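Local coordinates for flagellar protein FlgA (Thermotoga maritima, PDB 3FRN) that probably acts in the periplasm as a chaperone for assembly of the P-ring of the flagellar basal body, at residues T229-V233 with V243-N247; G155-E160 with V184-S189; I173-F178 with V198-V204; V146-R150 with E161-L165. All coordinates share one frame; numbering follows the deposited sequence.

Contact 1: T229-V233 with V243-N247; sequences TFVEV and VRAMN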
loop_
_atom_site.group_PDB
_atom_site.type_symbol
_atom_site.label_atom_id
_atom_site.label_comp_id
_atom_site.label_asym_id
_atom_site.label_seq_id
_atom_site.Cartn_x
_atom_site.Cartn_y
_atom_site.Cartn_z
ATOM N N THR A 229 44.372 -11.925 20.143
ATOM C CA THR A 229 44.518 -13.033 19.188
ATOM C C THR A 229 43.394 -13.137 18.144
ATOM O O THR A 229 42.429 -12.380 18.186
ATOM C CB THR A 229 44.638 -14.386 19.934
ATOM O OG1 THR A 229 45.047 -15.410 19.018
ATOM C CG2 THR A 229 43.305 -14.781 20.582
ATOM N N PHE A 230 43.535 -14.082 17.213
ATOM C CA PHE A 230 42.489 -14.405 16.236
ATOM C C PHE A 230 41.734 -15.671 16.657
ATOM O O PHE A 230 42.335 -16.609 17.179
ATOM C CB PHE A 230 43.090 -14.604 14.838
ATOM C CG PHE A 230 43.723 -13.366 14.260
ATOM C CD1 PHE A 230 45.071 -13.089 14.478
ATOM C CD2 PHE A 230 42.973 -12.481 13.491
ATOM C CE1 PHE A 230 45.656 -11.946 13.945
ATOM C CE2 PHE A 230 43.552 -11.335 12.955
ATOM C CZ PHE A 230 44.896 -11.068 13.181
ATOM N N VAL A 231 40.421 -15.694 16.435
ATOM C CA VAL A 231 39.605 -16.868 16.779
ATOM C C VAL A 231 38.732 -17.335 15.618
ATOM O O VAL A 231 38.553 -16.609 14.638
ATOM C CB VAL A 231 38.696 -16.616 18.008
ATOM C CG1 VAL A 231 39.523 -16.430 19.274
ATOM C CG2 VAL A 231 37.771 -15.426 17.765
ATOM N N GLU A 232 38.192 -18.550 15.742
ATOM C CA GLU A 232 37.244 -19.071 14.761
ATOM C C GLU A 232 35.858 -19.248 15.367
ATOM O O GLU A 232 35.682 -19.992 16.335
ATOM C CB GLU A 232 37.718 -20.389 14.156
ATOM C CG GLU A 232 37.061 -20.685 12.814
ATOM C CD GLU A 232 37.105 -22.150 12.420
ATOM O OE1 GLU A 232 36.698 -22.448 11.260
ATOM O OE2 GLU A 232 37.539 -23.004 13.255
ATOM N N VAL A 233 34.884 -18.579 14.755
ATOM C CA VAL A 233 33.506 -18.508 15.248
ATOM C C VAL A 233 32.724 -19.818 15.058
ATOM O O VAL A 233 32.771 -20.430 13.986
ATOM C CB VAL A 233 32.750 -17.343 14.571
ATOM C CG1 VAL A 233 31.689 -16.827 15.480
ATOM C CG2 VAL A 233 33.693 -16.193 14.237
ATOM N N VAL A 243 28.746 -15.160 20.917
ATOM C CA VAL A 243 28.975 -16.336 20.083
ATOM C C VAL A 243 30.123 -17.194 20.641
ATOM O O VAL A 243 31.160 -16.666 21.066
ATOM C CB VAL A 243 29.298 -15.942 18.618
ATOM C CG1 VAL A 243 29.404 -17.167 17.764
ATOM C CG2 VAL A 243 28.211 -15.055 18.051
ATOM N N ARG A 244 29.928 -18.513 20.640
ATOM C CA ARG A 244 30.974 -19.462 21.038
ATOM C C ARG A 244 32.042 -19.532 19.953
ATOM O O ARG A 244 31.736 -19.390 18.770
ATOM C CB ARG A 244 30.364 -20.839 21.290
ATOM C CG ARG A 244 29.071 -20.765 22.077
ATOM C CD ARG A 244 28.278 -22.046 21.999
ATOM N NE ARG A 244 26.874 -21.827 22.341
ATOM C CZ ARG A 244 26.367 -21.937 23.567
ATOM N NH1 ARG A 244 27.144 -22.264 24.592
ATOM N NH2 ARG A 244 25.075 -21.718 23.769
ATOM N N ALA A 245 33.294 -19.731 20.361
ATOM C CA ALA A 245 34.428 -19.731 19.436
ATOM C C ALA A 245 35.563 -20.625 19.937
ATOM O O ALA A 245 35.549 -21.051 21.101
ATOM C CB ALA A 245 34.933 -18.303 19.209
ATOM N N MET A 246 36.539 -20.905 19.047
ATOM C CA MET A 246 37.727 -21.692 19.429
ATOM C C MET A 246 39.046 -21.021 18.981
ATOM O O MET A 246 39.272 -20.724 17.717
ATOM C CB MET A 246 37.669 -23.140 18.851
ATOM C CG MET A 246 38.999 -23.946 19.016
ATOM S SD MET A 246 39.371 -24.911 17.434
ATOM C CE MET A 246 38.444 -26.593 17.756
ATOM N N ASN A 247 39.893 -20.805 20.049
ATOM C CA ASN A 247 41.286 -20.323 19.941
ATOM C C ASN A 247 41.693 -19.451 21.136
ATOM O O ASN A 247 42.872 -19.627 21.632
ATOM C CB ASN A 247 41.618 -19.606 18.616
ATOM C CG ASN A 247 42.379 -20.514 17.636
ATOM O OD1 ASN A 247 43.276 -20.059 16.920
ATOM N ND2 ASN A 247 42.033 -21.805 17.617
#
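Glu232 and Met246 form an antiparallel hydrogen-bonded pair: Glu232 N donates to Met246 O (3.1 Å) and Met246 N returns a bond to Glu232 O (3.0 Å). The two bonds differ in approach, since Glu232 N stands 43° out of the carbonyl plane of Met246 whereas Met246 N is tilted only 22° from that of Glu232. These bonds join strands 229-233 and 242-246 of a beta hairpin in the C-terminal part of the chain. One residue on, Val233 and Ala245 make the non-hydrogen-bonded pair, and the Ala245 methyl CB sits 3.4 Å from Glu232 O. Val233 CG1, anti to its own backbone N (chi1 -151°), comes unusually close to Val243 CG1 (3.2 Å), the two valine side chains crossing at about a right angle. Val231 CG2 approaches Ala245 CB at 4.3 Å, and Leu264 of strand 263-266 touches both residues. At the other end, Asn247 CB lies 3.4 Å from Phe230 O and 3.9 Å from Val231 CG1, its side chain running past that of the valine in the opposite direction. The chemistry thus divides by face: Val233 and Ala245 lie buried on one, while Glu232 and Met246 occupy the exposed side, joined through their backbones.

Contact 2: G155-E160 with V184-S189; sequences GDVIKE and VVGKIS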
loop_
_atom_site.group_PDB
_atom_site.type_symbol
_atom_site.label_atom_id
_atom_site.label_comp_id
_atom_site.label_asym_id
_atom_site.label_seq_id
_atom_site.Cartn_x
_atom_site.Cartn_y
_atom_site.Cartn_z
ATOM N N GLY A 155 17.446 -19.281 3.742
ATOM C CA GLY A 155 18.893 -19.087 3.800
ATOM C C GLY A 155 19.532 -18.514 2.547
ATOM O O GLY A 155 20.702 -18.146 2.568
ATOM N N ASP A 156 18.776 -18.434 1.455
ATOM C CA ASP A 156 19.299 -17.836 0.229
ATOM C C ASP A 156 19.552 -16.333 0.378
ATOM O O ASP A 156 18.734 -15.619 0.930
ATOM C CB ASP A 156 18.358 -18.106 -0.952
ATOM C CG ASP A 156 18.486 -19.528 -1.498
ATOM O OD1 ASP A 156 19.383 -20.273 -1.032
ATOM O OD2 ASP A 156 17.694 -19.899 -2.399
ATOM N N VAL A 157 20.700 -15.868 -0.102
ATOM C CA VAL A 157 20.973 -14.435 -0.217
ATOM C C VAL A 157 20.250 -13.890 -1.445
ATOM O O VAL A 157 20.353 -14.463 -2.525
ATOM C CB VAL A 157 22.502 -14.149 -0.339
ATOM C CG1 VAL A 157 22.786 -12.712 -0.802
ATOM C CG2 VAL A 157 23.208 -14.438 0.973
ATOM N N ILE A 158 19.515 -12.797 -1.276
ATOM C CA ILE A 158 18.896 -12.113 -2.408
ATOM C C ILE A 158 19.952 -11.348 -3.201
ATOM O O ILE A 158 20.701 -10.549 -2.638
ATOM C CB ILE A 158 17.809 -11.103 -1.959
ATOM C CG1 ILE A 158 16.887 -11.699 -0.881
ATOM C CG2 ILE A 158 17.041 -10.552 -3.172
ATOM C CD1 ILE A 158 15.852 -12.657 -1.387
ATOM N N LYS A 159 20.011 -11.600 -4.506
ATOM C CA LYS A 159 20.846 -10.810 -5.407
ATOM C C LYS A 159 19.996 -10.135 -6.479
ATOM O O LYS A 159 18.819 -10.467 -6.641
ATOM C CB LYS A 159 21.973 -11.647 -6.029
ATOM C CG LYS A 159 21.613 -13.071 -6.451
ATOM C CD LYS A 159 22.009 -14.096 -5.385
ATOM C CE LYS A 159 22.628 -15.350 -5.992
ATOM N NZ LYS A 159 21.905 -15.858 -7.193
ATOM N N GLU A 160 20.593 -9.189 -7.202
ATOM C CA GLU A 160 19.877 -8.368 -8.192
ATOM C C GLU A 160 19.153 -9.189 -9.259
ATOM O O GLU A 160 18.170 -8.737 -9.839
ATOM C CB GLU A 160 20.834 -7.379 -8.863
ATOM C CG GLU A 160 21.636 -6.533 -7.887
ATOM C CD GLU A 160 22.333 -5.354 -8.547
ATOM O OE1 GLU A 160 22.131 -4.214 -8.072
ATOM O OE2 GLU A 160 23.081 -5.562 -9.533
ATOM N N VAL A 184 16.907 -4.617 -0.690
ATOM C CA VAL A 184 16.777 -6.055 -0.442
ATOM C C VAL A 184 18.023 -6.885 -0.768
ATOM O O VAL A 184 18.194 -7.970 -0.215
ATOM C CB VAL A 184 15.587 -6.668 -1.200
ATOM C CG1 VAL A 184 14.850 -7.632 -0.301
ATOM C CG2 VAL A 184 14.640 -5.591 -1.668
ATOM N N VAL A 185 18.877 -6.404 -1.672
ATOM C CA VAL A 185 20.090 -7.159 -2.025
ATOM C C VAL A 185 21.039 -7.299 -0.837
ATOM O O VAL A 185 21.353 -6.317 -0.157
ATOM C CB VAL A 185 20.850 -6.586 -3.256
ATOM C CG1 VAL A 185 20.130 -6.964 -4.531
ATOM C CG2 VAL A 185 21.047 -5.068 -3.148
ATOM N N GLY A 186 21.478 -8.530 -0.595
ATOM C CA GLY A 186 22.313 -8.833 0.551
ATOM C C GLY A 186 21.522 -9.447 1.687
ATOM O O GLY A 186 22.103 -10.045 2.594
ATOM N N LYS A 187 20.198 -9.303 1.641
ATOM C CA LYS A 187 19.327 -9.868 2.662
ATOM C C LYS A 187 19.221 -11.370 2.485
ATOM O O LYS A 187 19.408 -11.891 1.389
ATOM C CB LYS A 187 17.926 -9.249 2.612
ATOM C CG LYS A 187 17.843 -7.785 3.042
ATOM C CD LYS A 187 17.554 -7.640 4.520
ATOM C CE LYS A 187 17.557 -6.171 4.942
ATOM N NZ LYS A 187 16.328 -5.435 4.518
ATOM N N ILE A 188 18.899 -12.049 3.577
ATOM C CA ILE A 188 18.806 -13.499 3.615
ATOM C C ILE A 188 17.336 -13.890 3.793
ATOM O O ILE A 188 16.683 -13.436 4.722
ATOM C CB ILE A 188 19.705 -14.062 4.760
ATOM C CG1 ILE A 188 21.180 -13.812 4.426
ATOM C CG2 ILE A 188 19.459 -15.547 4.996
ATOM C CD1 ILE A 188 22.115 -14.007 5.579
ATOM N N SER A 189 16.827 -14.715 2.889
ATOM C CA SER A 189 15.451 -15.187 2.952
ATOM C C SER A 189 15.182 -16.052 4.186
ATOM O O SER A 189 15.939 -16.970 4.491
ATOM C CB SER A 189 15.120 -15.994 1.704
ATOM O OG SER A 189 13.749 -16.357 1.702
#
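In the SAF domain region, loop 155-160 runs along a type II turn (Val184 to Lys187) and the start of strand 188-189, with a single beta bridge between Val157 and Ile188. Four backbone hydrogen bonds hold the segments together, all nearly straight at the hydrogen. At one end Gly155 N binds Ser189 O, and Ser189 N binds Asp156 O, lying in that carbonyl's plane. Further on, Ile158 N reaches Lys187 O at 2.8 Å with a C=O...N angle of 171°, while Gly186 N donates to Ile158 O at 3.0 Å. The last two bonds grip the turn, itself closed by Lys187 N bonding to Val184 O. Gly155 and Gly186 both have positive phi (91° and 100°), where a side chain would press on the preceding carbonyl oxygen; at Gly186 this conformation belongs to the turn.

Ile158 is the buried side chain of 155-160. Its CB rests 3.6 Å from Val184 O and its CG1, anti to the carbonyl carbon, comes 3.4 Å from Lys187 O, which sets the branched chain against the turn's first and last carbonyl oxygens; Ile152 packs against it. On the more open side, the Val157 and Ile188 side chains cross at an oblique angle, Val157 CG2 4.1 Å from Ile188 CG1, and Ile188 CG2 touches Gly155 CA and O. Asp156 turns its carboxylate from the contact to bond Asn153 N, and Ser189 OG bonds Arg191 O. Beyond the four bonds, Val185 CG1 touches Glu160 at two points, 3.5 Å from its N and 3.7 Å from its CG.

Contact 3: I173-F178 with V198-V204; sequences IYGEPF and VLTADMV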
loop_
_atom_site.group_PDB
_atom_site.type_symbol
_atom_site.label_atom_id
_atom_site.label_comp_id
_atom_site.label_asym_id
_atom_site.label_seq_id
_atom_site.Cartn_x
_atom_site.Cartn_y
_atom_site.Cartn_z
ATOM N N ILE A 173 -1.126 -5.070 0.273
ATOM C CA ILE A 173 0.017 -5.918 0.584
ATOM C C ILE A 173 0.055 -6.163 2.095
ATOM O O ILE A 173 -0.040 -5.217 2.894
ATOM C CB ILE A 173 1.343 -5.260 0.122
ATOM C CG1 ILE A 173 1.416 -5.217 -1.409
ATOM C CG2 ILE A 173 2.560 -5.992 0.701
ATOM C CD1 ILE A 173 2.507 -4.292 -1.952
ATOM N N TYR A 174 0.173 -7.432 2.485
ATOM C CA TYR A 174 0.302 -7.795 3.897
ATOM C C TYR A 174 1.767 -7.786 4.290
ATOM O O TYR A 174 2.544 -8.628 3.839
ATOM C CB TYR A 174 -0.323 -9.165 4.173
ATOM C CG TYR A 174 -1.807 -9.099 4.460
ATOM C CD1 TYR A 174 -2.725 -8.824 3.444
ATOM C CD2 TYR A 174 -2.291 -9.308 5.749
ATOM C CE1 TYR A 174 -4.085 -8.757 3.704
ATOM C CE2 TYR A 174 -3.655 -9.247 6.019
ATOM C CZ TYR A 174 -4.544 -8.971 4.994
ATOM O OH TYR A 174 -5.894 -8.910 5.261
ATOM N N GLY A 175 2.136 -6.825 5.128
ATOM C CA GLY A 175 3.535 -6.601 5.474
ATOM C C GLY A 175 4.071 -5.370 4.774
ATOM O O GLY A 175 3.414 -4.805 3.901
ATOM N N GLU A 176 5.265 -4.952 5.162
ATOM C CA GLU A 176 5.895 -3.767 4.593
ATOM C C GLU A 176 6.749 -4.153 3.376
ATOM O O GLU A 176 7.715 -4.897 3.501
ATOM C CB GLU A 176 6.747 -3.085 5.671
ATOM C CG GLU A 176 7.430 -1.788 5.261
ATOM C CD GLU A 176 8.452 -1.314 6.296
ATOM O OE1 GLU A 176 9.278 -2.142 6.753
ATOM O OE2 GLU A 176 8.432 -0.111 6.652
ATOM N N PRO A 177 6.397 -3.641 2.188
ATOM C CA PRO A 177 7.152 -3.977 0.982
ATOM C C PRO A 177 8.458 -3.186 0.838
ATOM O O PRO A 177 8.758 -2.311 1.661
ATOM C CB PRO A 177 6.186 -3.603 -0.141
ATOM C CG PRO A 177 5.359 -2.488 0.432
ATOM C CD PRO A 177 5.273 -2.723 1.915
ATOM N N PHE A 178 9.224 -3.501 -0.203
ATOM C CA PHE A 178 10.448 -2.764 -0.537
ATOM C C PHE A 178 10.258 -1.982 -1.829
ATOM O O PHE A 178 9.588 -2.444 -2.742
ATOM C CB PHE A 178 11.637 -3.719 -0.686
ATOM C CG PHE A 178 11.971 -4.475 0.567
ATOM C CD1 PHE A 178 12.746 -3.896 1.554
ATOM C CD2 PHE A 178 11.503 -5.770 0.755
ATOM C CE1 PHE A 178 13.051 -4.593 2.710
ATOM C CE2 PHE A 178 11.795 -6.470 1.910
ATOM C CZ PHE A 178 12.571 -5.886 2.881
ATOM N N VAL A 198 5.588 -10.786 -3.832
ATOM C CA VAL A 198 5.959 -9.440 -3.390
ATOM C C VAL A 198 6.750 -9.577 -2.113
ATOM O O VAL A 198 6.254 -10.142 -1.132
ATOM C CB VAL A 198 4.722 -8.575 -3.085
ATOM C CG1 VAL A 198 5.136 -7.202 -2.544
ATOM C CG2 VAL A 198 3.847 -8.437 -4.321
ATOM N N LEU A 199 7.976 -9.067 -2.133
ATOM C CA LEU A 199 8.891 -9.222 -1.019
ATOM C C LEU A 199 8.463 -8.273 0.075
ATOM O O LEU A 199 8.095 -7.142 -0.205
ATOM C CB LEU A 199 10.330 -8.934 -1.471
ATOM C CG LEU A 199 11.343 -10.063 -1.261
ATOM C CD1 LEU A 199 10.673 -11.415 -1.370
ATOM C CD2 LEU A 199 12.467 -9.984 -2.278
ATOM N N THR A 200 8.464 -8.749 1.315
ATOM C CA THR A 200 8.161 -7.895 2.455
ATOM C C THR A 200 9.200 -8.060 3.564
ATOM O O THR A 200 9.845 -9.102 3.666
ATOM C CB THR A 200 6.737 -8.144 3.046
ATOM O OG1 THR A 200 6.657 -9.465 3.593
ATOM C CG2 THR A 200 5.633 -7.950 1.999
ATOM N N ALA A 201 9.330 -7.029 4.398
ATOM C CA ALA A 201 10.304 -6.984 5.483
ATOM C C ALA A 201 10.331 -8.231 6.376
ATOM O O ALA A 201 11.398 -8.680 6.799
ATOM C CB ALA A 201 10.077 -5.732 6.318
ATOM N N ASP A 202 9.158 -8.808 6.615
ATOM C CA ASP A 202 9.011 -9.943 7.527
ATOM C C ASP A 202 9.479 -11.274 6.940
ATOM O O ASP A 202 9.458 -12.298 7.620
ATOM C CB ASP A 202 7.555 -10.063 7.987
ATOM C CG ASP A 202 6.569 -10.007 6.832
ATOM O OD1 ASP A 202 6.277 -8.892 6.339
ATOM O OD2 ASP A 202 6.077 -11.078 6.425
ATOM N N MET A 203 9.907 -11.266 5.680
ATOM C CA MET A 203 10.300 -12.504 5.005
ATOM C C MET A 203 11.802 -12.661 4.887
ATOM O O MET A 203 12.308 -13.723 4.506
ATOM C CB MET A 203 9.673 -12.556 3.618
ATOM C CG MET A 203 8.176 -12.390 3.649
ATOM S SD MET A 203 7.375 -13.028 2.192
ATOM C CE MET A 203 7.931 -11.900 0.977
ATOM N N VAL A 204 12.512 -11.589 5.214
ATOM C CA VAL A 204 13.946 -11.539 5.032
ATOM C C VAL A 204 14.605 -11.116 6.333
ATOM O O VAL A 204 13.950 -10.592 7.231
ATOM C CB VAL A 204 14.343 -10.561 3.886
ATOM C CG1 VAL A 204 13.753 -11.004 2.557
ATOM C CG2 VAL A 204 13.927 -9.133 4.204
#
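Phe178 and the backbone of Leu199 to Ala201 form the tightly packed end of this contact. The ring, set with CG anti to the carbonyl carbon (chi1 -62°), leans obliquely against the chain: CE2 is 3.5 Å from both Thr200 C and Ala201 N, CD2 approaches Leu199 CB, and CZ meets Val204 CG2 at 3.8 Å. Glu183 of helix 181-184 and Lys187 also pack against it. Replacing the ring by an alanine side chain is likely to open a gap beside Thr200 and Ala201 and leave the Val204 methyl without its aromatic partner. Ala201 N donates to Glu176 O (2.8 Å), nearly end-on to the carbonyl, and Thr200 CB comes within 3.4 Å of the same oxygen.

Two loops of the SAF domain region meet here, one leading from strand 163-169 to helix 181-184, the other running into strand 204-205 by way of the 3-10 turn at 201-203. Thr200 CG2, anti to the carbonyl carbon, meets Ile173 CG2 and Tyr174 O.

The end at Ile173 is looser and more open to solvent. There the Ile173 and Val198 side chains cross at about a right angle, Ile173 CD1 4.0 Å from Val198 CG1. On the solvent rim beside Ala201, the exposed Glu176 chain runs extended, bringing OE1 within 3.7 Å of the Ala201 methyl CB.

Contact 4: V146-R150 with E161-L165; sequences VVLKR and EDVRL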
loop_
_atom_site.group_PDB
_atom_site.type_symbol
_atom_site.label_atom_id
_atom_site.label_comp_id
_atom_site.label_asym_id
_atom_site.label_seq_id
_atom_site.Cartn_x
_atom_site.Cartn_y
_atom_site.Cartn_z
ATOM N N VAL A 146 9.270 -4.464 -4.946
ATOM C CA VAL A 146 10.201 -5.515 -5.327
ATOM C C VAL A 146 9.494 -6.872 -5.353
ATOM O O VAL A 146 8.945 -7.319 -4.346
ATOM C CB VAL A 146 11.427 -5.533 -4.375
ATOM C CG1 VAL A 146 12.224 -6.810 -4.527
ATOM C CG2 VAL A 146 12.313 -4.322 -4.632
ATOM N N VAL A 147 9.508 -7.513 -6.520
ATOM C CA VAL A 147 8.815 -8.783 -6.732
ATOM C C VAL A 147 9.819 -9.831 -7.221
ATOM O O VAL A 147 10.727 -9.511 -7.989
ATOM C CB VAL A 147 7.637 -8.609 -7.743
ATOM C CG1 VAL A 147 7.089 -9.951 -8.224
ATOM C CG2 VAL A 147 6.517 -7.778 -7.125
ATOM N N LEU A 148 9.660 -11.072 -6.768
ATOM C CA LEU A 148 10.556 -12.170 -7.155
ATOM C C LEU A 148 10.493 -12.585 -8.628
ATOM O O LEU A 148 9.409 -12.816 -9.178
ATOM C CB LEU A 148 10.324 -13.389 -6.258
ATOM C CG LEU A 148 10.904 -13.290 -4.841
ATOM C CD1 LEU A 148 10.683 -14.588 -4.101
ATOM C CD2 LEU A 148 12.390 -12.952 -4.865
ATOM N N LYS A 149 11.669 -12.672 -9.254
ATOM C CA LYS A 149 11.817 -13.232 -10.606
ATOM C C LYS A 149 11.877 -14.755 -10.578
ATOM O O LYS A 149 11.521 -15.404 -11.554
ATOM C CB LYS A 149 13.098 -12.727 -11.285
ATOM C CG LYS A 149 13.013 -11.336 -11.878
ATOM C CD LYS A 149 14.396 -10.712 -11.982
ATOM C CE LYS A 149 15.024 -10.889 -13.334
ATOM N NZ LYS A 149 16.315 -10.146 -13.385
ATOM N N ARG A 150 12.344 -15.317 -9.466
ATOM C CA ARG A 150 12.544 -16.762 -9.366
ATOM C C ARG A 150 12.334 -17.276 -7.946
ATOM O O ARG A 150 12.318 -16.496 -6.994
ATOM C CB ARG A 150 13.941 -17.135 -9.874
ATOM C CG ARG A 150 15.071 -16.428 -9.144
ATOM C CD ARG A 150 16.354 -16.371 -9.976
ATOM N NE ARG A 150 16.852 -17.682 -10.401
ATOM C CZ ARG A 150 17.473 -18.562 -9.614
ATOM N NH1 ARG A 150 17.670 -18.304 -8.320
ATOM N NH2 ARG A 150 17.892 -19.717 -10.124
ATOM N N GLU A 161 19.642 -10.404 -9.492
ATOM C CA GLU A 161 19.069 -11.311 -10.480
ATOM C C GLU A 161 17.788 -11.983 -9.992
ATOM O O GLU A 161 17.025 -12.532 -10.787
ATOM C CB GLU A 161 20.097 -12.379 -10.862
ATOM C CG GLU A 161 20.075 -12.752 -12.333
ATOM C CD GLU A 161 20.590 -11.633 -13.228
ATOM O OE1 GLU A 161 20.117 -11.524 -14.381
ATOM O OE2 GLU A 161 21.468 -10.861 -12.781
ATOM N N ASP A 162 17.559 -11.945 -8.684
ATOM C CA ASP A 162 16.413 -12.623 -8.101
ATOM C C ASP A 162 15.164 -11.752 -8.166
ATOM O O ASP A 162 14.041 -12.255 -8.093
ATOM C CB ASP A 162 16.704 -13.024 -6.648
ATOM C CG ASP A 162 17.969 -13.873 -6.501
ATOM O OD1 ASP A 162 18.558 -14.284 -7.528
ATOM O OD2 ASP A 162 18.377 -14.134 -5.349
ATOM N N VAL A 163 15.357 -10.444 -8.298
ATOM C CA VAL A 163 14.248 -9.510 -8.128
ATOM C C VAL A 163 14.039 -8.540 -9.288
ATOM O O VAL A 163 14.985 -8.151 -9.981
ATOM C CB VAL A 163 14.354 -8.717 -6.789
ATOM C CG1 VAL A 163 14.178 -9.644 -5.588
ATOM C CG2 VAL A 163 15.673 -7.960 -6.695
ATOM N N ARG A 164 12.779 -8.174 -9.498
ATOM C CA ARG A 164 12.421 -7.095 -10.399
ATOM C C ARG A 164 11.480 -6.132 -9.678
ATOM O O ARG A 164 11.055 -6.386 -8.549
ATOM C CB ARG A 164 11.769 -7.632 -11.679
ATOM C CG ARG A 164 10.419 -8.291 -11.460
ATOM C CD ARG A 164 9.733 -8.651 -12.763
ATOM N NE ARG A 164 8.577 -9.505 -12.504
ATOM C CZ ARG A 164 8.602 -10.835 -12.531
ATOM N NH1 ARG A 164 9.723 -11.475 -12.830
ATOM N NH2 ARG A 164 7.501 -11.525 -12.268
ATOM N N LEU A 165 11.163 -5.030 -10.345
ATOM C CA LEU A 165 10.292 -4.009 -9.803
ATOM C C LEU A 165 8.940 -4.090 -10.515
ATOM O O LEU A 165 8.883 -4.230 -11.740
ATOM C CB LEU A 165 10.936 -2.641 -10.016
ATOM C CG LEU A 165 10.850 -1.582 -8.920
ATOM C CD1 LEU A 165 11.761 -1.908 -7.738
ATOM C CD2 LEU A 165 11.212 -0.236 -9.515
#
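The Arg164 guanidinium carries Leu148 O over one face, 3.9 Å from NH2, while Lys149 CG approaches NH1 obliquely at 3.4 Å. An extended chain from CG to NE brings the group across the strand pair, and NE makes a salt bridge with Glu166. The other arginine, Arg150, has its guanidinium plane turned 33° from the Asp162 carboxylate; NH1 and OD1 stay 4.2 Å apart, beyond a salt bridge. OD1 is buried without a hydrogen-bond partner, whereas Asp162 OD2 accepts from Lys159 N.

Lys149 lies across the opposite segment, bent at chi3 (96°), with CD 3.3 Å from Val163 O and 3.4 Å from Glu161 O. With the chain cut back to an alanine, these two carbonyls would probably lose their aliphatic cover, Arg164 NH1 the packing beside it, and Glu161 a nearby positive charge.

Backbone bonds fix the antiparallel register: Val147 N to Arg164 O (2.8 Å), Arg164 N to Val147 O, and Lys149 N to Asp162 O. Val146 CG1 packs on Val163 CG1 at 3.6 Å, which also meets Leu148 CD2. The pair joins the end of strand 132-148 to the start of strand 163-169. Val181 of helix 181-184 touches Val163, Leu199 touches both Val146 and Val163, and Leu148 forms backbone bonds to Gly196 and Thr197.

Contacts 2, 3 and 4 form one compact cluster in the SAF domain region, their centres 11 to 13 Å apart. Val146 links contacts 3 and 4 through two probable backbone bonds, its O to Leu199 N and its N to Phe178 O, both 3.0 Å. Val184 of contact 2 packs on the other two, its CG2 touching Phe178 CG of contact 3 and Val146 CG1 of contact 4. Ile158 of contact 2 likewise meets Val163 CG1 of contact 4. In sequence the segments of contact 2 alternate with those of contacts 3 and 4. Contact 1 stands apart, in the later hairpin, its centre 26 Å from that of contact 2 and the nearest atoms about 14 Å away.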